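Local coordinates for protein glycine betaine/carnitine/choline ABC transporter (Staphylococcus aureus subsp. aureus Mu50, PDB 3O66) that probably serves as the substrate-binding component of an ABC transporter that imports compatible solutes such as glycine betaine, carnitine or choline, at residues Asp142-Met147 with Phe170-Pro175. Residues are numbered along the deposited sequence; the frame is centred on the assembly and turned at random.
Sequences DLRLGM and FGTVRP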
ATOM      1  N   ASP A 142     -26.000  12.713  -9.979  1.00 32.76           N
ATOM      2  CA  ASP A 142     -26.648  11.674 -10.767  1.00 34.10           C
ATOM      3  C   ASP A 142     -25.914  10.333 -10.664  1.00 31.99           C
ATOM      4  O   ASP A 142     -26.250   9.380 -11.372  1.00 32.66           O
ATOM      5  CB  ASP A 142     -26.744  12.133 -12.237  1.00 36.14           C
ATOM      6  CG  ASP A 142     -27.550  13.418 -12.395  1.00 40.76           C
ATOM      7  OD1 ASP A 142     -28.618  13.550 -11.745  1.00 44.58           O
ATOM      8  OD2 ASP A 142     -27.114  14.299 -13.176  1.00 45.20           O
ATOM      9  N   LEU A 143     -24.928  10.246  -9.776  1.00 30.30           N
ATOM     10  CA  LEU A 143     -24.069   9.043  -9.704  1.00 28.58           C
ATOM     11  C   LEU A 143     -24.291   8.215  -8.421  1.00 28.14           C
ATOM     12  O   LEU A 143     -24.693   8.757  -7.404  1.00 29.10           O
ATOM     13  CB  LEU A 143     -22.591   9.435  -9.829  1.00 27.30           C
ATOM     14  CG  LEU A 143     -22.167  10.053 -11.179  1.00 29.50           C
ATOM     15  CD1 LEU A 143     -20.684  10.468 -11.198  1.00 27.87           C
ATOM     16  CD2 LEU A 143     -22.474   9.117 -12.353  1.00 28.55           C
ATOM     17  N   ARG A 144     -24.018   6.912  -8.497  1.00 26.38           N
ATOM     18  CA  ARG A 144     -24.078   5.994  -7.360  1.00 26.18           C
ATOM     19  C   ARG A 144     -22.646   5.747  -6.832  1.00 25.51           C
ATOM     20  O   ARG A 144     -21.777   5.265  -7.589  1.00 25.41           O
ATOM     21  CB  ARG A 144     -24.716   4.650  -7.796  1.00 25.73           C
ATOM     22  CG  ARG A 144     -26.145   4.777  -8.355  1.00 27.31           C
ATOM     23  CD  ARG A 144     -26.540   3.538  -9.184  1.00 27.79           C
ATOM     24  NE  ARG A 144     -25.692   3.434 -10.370  1.00 27.49           N
ATOM     25  CZ  ARG A 144     -25.639   2.365 -11.168  1.00 29.15           C
ATOM     26  NH1 ARG A 144     -26.397   1.307 -10.926  1.00 28.28           N
ATOM     27  NH2 ARG A 144     -24.822   2.358 -12.218  1.00 29.95           N
ATOM     28  N   LEU A 145     -22.408   6.123  -5.569  1.00 25.22           N
ATOM     29  CA  LEU A 145     -21.154   5.833  -4.838  1.00 24.32           C
ATOM     30  C   LEU A 145     -21.254   4.598  -3.909  1.00 24.45           C
ATOM     31  O   LEU A 145     -22.198   4.487  -3.133  1.00 26.04           O
ATOM     32  CB  LEU A 145     -20.715   7.034  -3.991  1.00 24.30           C
ATOM     33  CG  LEU A 145     -19.436   6.913  -3.141  1.00 23.77           C
ATOM     34  CD1 LEU A 145     -18.175   6.695  -4.007  1.00 21.99           C
ATOM     35  CD2 LEU A 145     -19.270   8.164  -2.266  1.00 27.55           C
ATOM     36  N   GLY A 146     -20.274   3.703  -3.998  1.00 23.79           N
ATOM     37  CA  GLY A 146     -20.097   2.598  -3.023  1.00 24.04           C
ATOM     38  C   GLY A 146     -18.843   2.880  -2.207  1.00 24.91           C
ATOM     39  O   GLY A 146     -17.814   3.274  -2.777  1.00 24.32           O
HETATM   40  N   MSE A 147     -18.922   2.700  -0.885  1.00 25.58           N
HETATM   41  CA  MSE A 147     -17.748   2.863  -0.010  1.00 27.27           C
HETATM   42  C   MSE A 147     -17.784   1.825   1.111  1.00 28.84           C
HETATM   43  O   MSE A 147     -18.845   1.266   1.389  1.00 29.51           O
HETATM   44  CB  MSE A 147     -17.728   4.284   0.599  1.00 27.82           C
HETATM   45  CG  MSE A 147     -18.808   4.513   1.613  1.00 32.80           C
HETATM   46 SE   MSE A 147     -20.474   4.917   0.707  0.75 37.58          SE
HETATM   47  CE  MSE A 147     -20.421   6.851   1.085  1.00 39.39           C
ATOM     48  N   PHE A 170     -23.221  12.742  -3.560  1.00 35.01           N
ATOM     49  CA  PHE A 170     -23.644  11.769  -4.525  1.00 34.02           C
ATOM     50  C   PHE A 170     -25.138  11.557  -4.514  1.00 34.89           C
ATOM     51  O   PHE A 170     -25.794  11.724  -3.483  1.00 36.14           O
ATOM     52  CB  PHE A 170     -22.874  10.474  -4.310  1.00 33.12           C
ATOM     53  CG  PHE A 170     -21.458  10.549  -4.792  1.00 33.44           C
ATOM     54  CD1 PHE A 170     -21.142  10.203  -6.111  1.00 34.02           C
ATOM     55  CD2 PHE A 170     -20.449  11.008  -3.955  1.00 33.38           C
ATOM     56  CE1 PHE A 170     -19.840  10.288  -6.565  1.00 34.76           C
ATOM     57  CE2 PHE A 170     -19.147  11.098  -4.406  1.00 34.25           C
ATOM     58  CZ  PHE A 170     -18.840  10.737  -5.701  1.00 34.31           C
ATOM     59  N   GLY A 171     -25.681  11.180  -5.670  1.00 34.54           N
ATOM     60  CA  GLY A 171     -27.124  10.961  -5.807  1.00 34.89           C
ATOM     61  C   GLY A 171     -27.588   9.815  -4.935  1.00 33.99           C
ATOM     62  O   GLY A 171     -28.650   9.894  -4.319  1.00 34.14           O
ATOM     63  N   THR A 172     -26.779   8.758  -4.908  1.00 32.43           N
ATOM     64  CA  THR A 172     -26.992   7.578  -4.076  1.00 32.28           C
ATOM     65  C   THR A 172     -25.664   7.215  -3.415  1.00 30.47           C
ATOM     66  O   THR A 172     -24.614   7.298  -4.051  1.00 28.89           O
ATOM     67  CB  THR A 172     -27.456   6.377  -4.940  1.00 32.44           C
ATOM     68  OG1 THR A 172     -28.615   6.775  -5.689  1.00 35.06           O
ATOM     69  CG2 THR A 172     -27.795   5.121  -4.060  1.00 34.28           C
ATOM     70  N   VAL A 173     -25.709   6.832  -2.135  1.00 30.70           N
ATOM     71  CA  VAL A 173     -24.542   6.225  -1.464  1.00 29.53           C
ATOM     72  C   VAL A 173     -24.885   4.819  -0.961  1.00 29.60           C
ATOM     73  O   VAL A 173     -25.990   4.561  -0.505  1.00 30.41           O
ATOM     74  CB  VAL A 173     -23.936   7.096  -0.298  1.00 30.15           C
ATOM     75  CG1 VAL A 173     -23.382   8.408  -0.824  1.00 31.34           C
ATOM     76  CG2 VAL A 173     -24.935   7.336   0.760  1.00 33.12           C
ATOM     77  N   ARG A 174     -23.918   3.921  -1.055  1.00 28.42           N
ATOM     78  CA  ARG A 174     -24.116   2.541  -0.670  1.00 29.04           C
ATOM     79  C   ARG A 174     -22.933   2.101   0.217  1.00 28.23           C
ATOM     80  O   ARG A 174     -21.881   1.714  -0.295  1.00 27.19           O
ATOM     81  CB  ARG A 174     -24.230   1.665  -1.932  1.00 27.71           C
ATOM     82  CG  ARG A 174     -24.474   0.217  -1.611  1.00 30.22           C
ATOM     83  CD  ARG A 174     -24.647  -0.632  -2.873  1.00 30.39           C
ATOM     84  NE  ARG A 174     -24.511  -2.042  -2.521  1.00 30.50           N
ATOM     85  CZ  ARG A 174     -24.205  -2.999  -3.389  1.00 32.75           C
ATOM     86  NH1 ARG A 174     -24.029  -2.710  -4.686  1.00 31.47           N
ATOM     87  NH2 ARG A 174     -24.075  -4.247  -2.963  1.00 34.74           N
ATOM     88  N   PRO A 175     -23.093   2.166   1.550  1.00 30.06           N
ATOM     89  CA  PRO A 175     -22.007   1.651   2.433  1.00 30.17           C
ATOM     90  C   PRO A 175     -22.013   0.127   2.435  1.00 30.97           C
ATOM     91  O   PRO A 175     -23.068  -0.467   2.615  1.00 32.52           O
ATOM     92  CB  PRO A 175     -22.363   2.209   3.823  1.00 31.99           C
ATOM     93  CG  PRO A 175     -23.460   3.255   3.577  1.00 32.84           C
ATOM     94  CD  PRO A 175     -24.171   2.820   2.308  1.00 30.77           C
TER
HETATM   95  O   HOH W   1     -27.789   8.332  -8.080  1.00 39.84           O
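Leu145 lies over one face of the Phe170 ring: its CB stands 3.9 Å from the ring centroid in a CH-pi contact, displaced somewhat toward the rim, while its CD2 approaches CD2 of Phe170 at 3.5 Å. With CG of Leu145 anti to the backbone N (chi1 179°), its CD2 is directed to the CD2-CE2 side of the ring, whereas CB stays nearest CG and CD1, and the two side chains meet at a slant. Leu143 CB packs against Phe170 CD1, and Leu143 O lies at the ring edge. On the same face of the sheet as Leu145, the selenomethionine Met147 doubles back through bends at chi2 and chi3, bringing CE to 3.8 Å from Val173 CB and laying SE beside the Arg174 carbonyl. Arg144 and Thr172 run side by side on the other face, CG of the arginine 4.0 Å from CB of the threonine; the arginine chain, bent at chi3, then turns away from strand 172-176 and its NH2 forms a salt bridge with Asp191. Between the two faces the strands pair in parallel. Leu145 is gripped from both its polar backbone atoms, its N donating to Thr172 O (2.9 Å) and its O accepting from Arg174 N (2.8 Å). Thr172 N and, weakly, Gly171 N converge on Leu143 O; a water that donates weakly to Leu143 O also hydrogen-bonds Thr172 OG1. Strand 172-176 forms one margin of the five-stranded mixed sheet in this lobe of the periplasmic-binding-protein-like fold; strand 144-148 separates it from strand 192-196, whose Val192 touches Leu145 and Phe170, and helix 159-166 packs Phe162 on Phe170 and Tyr159 on Val173 and Met147.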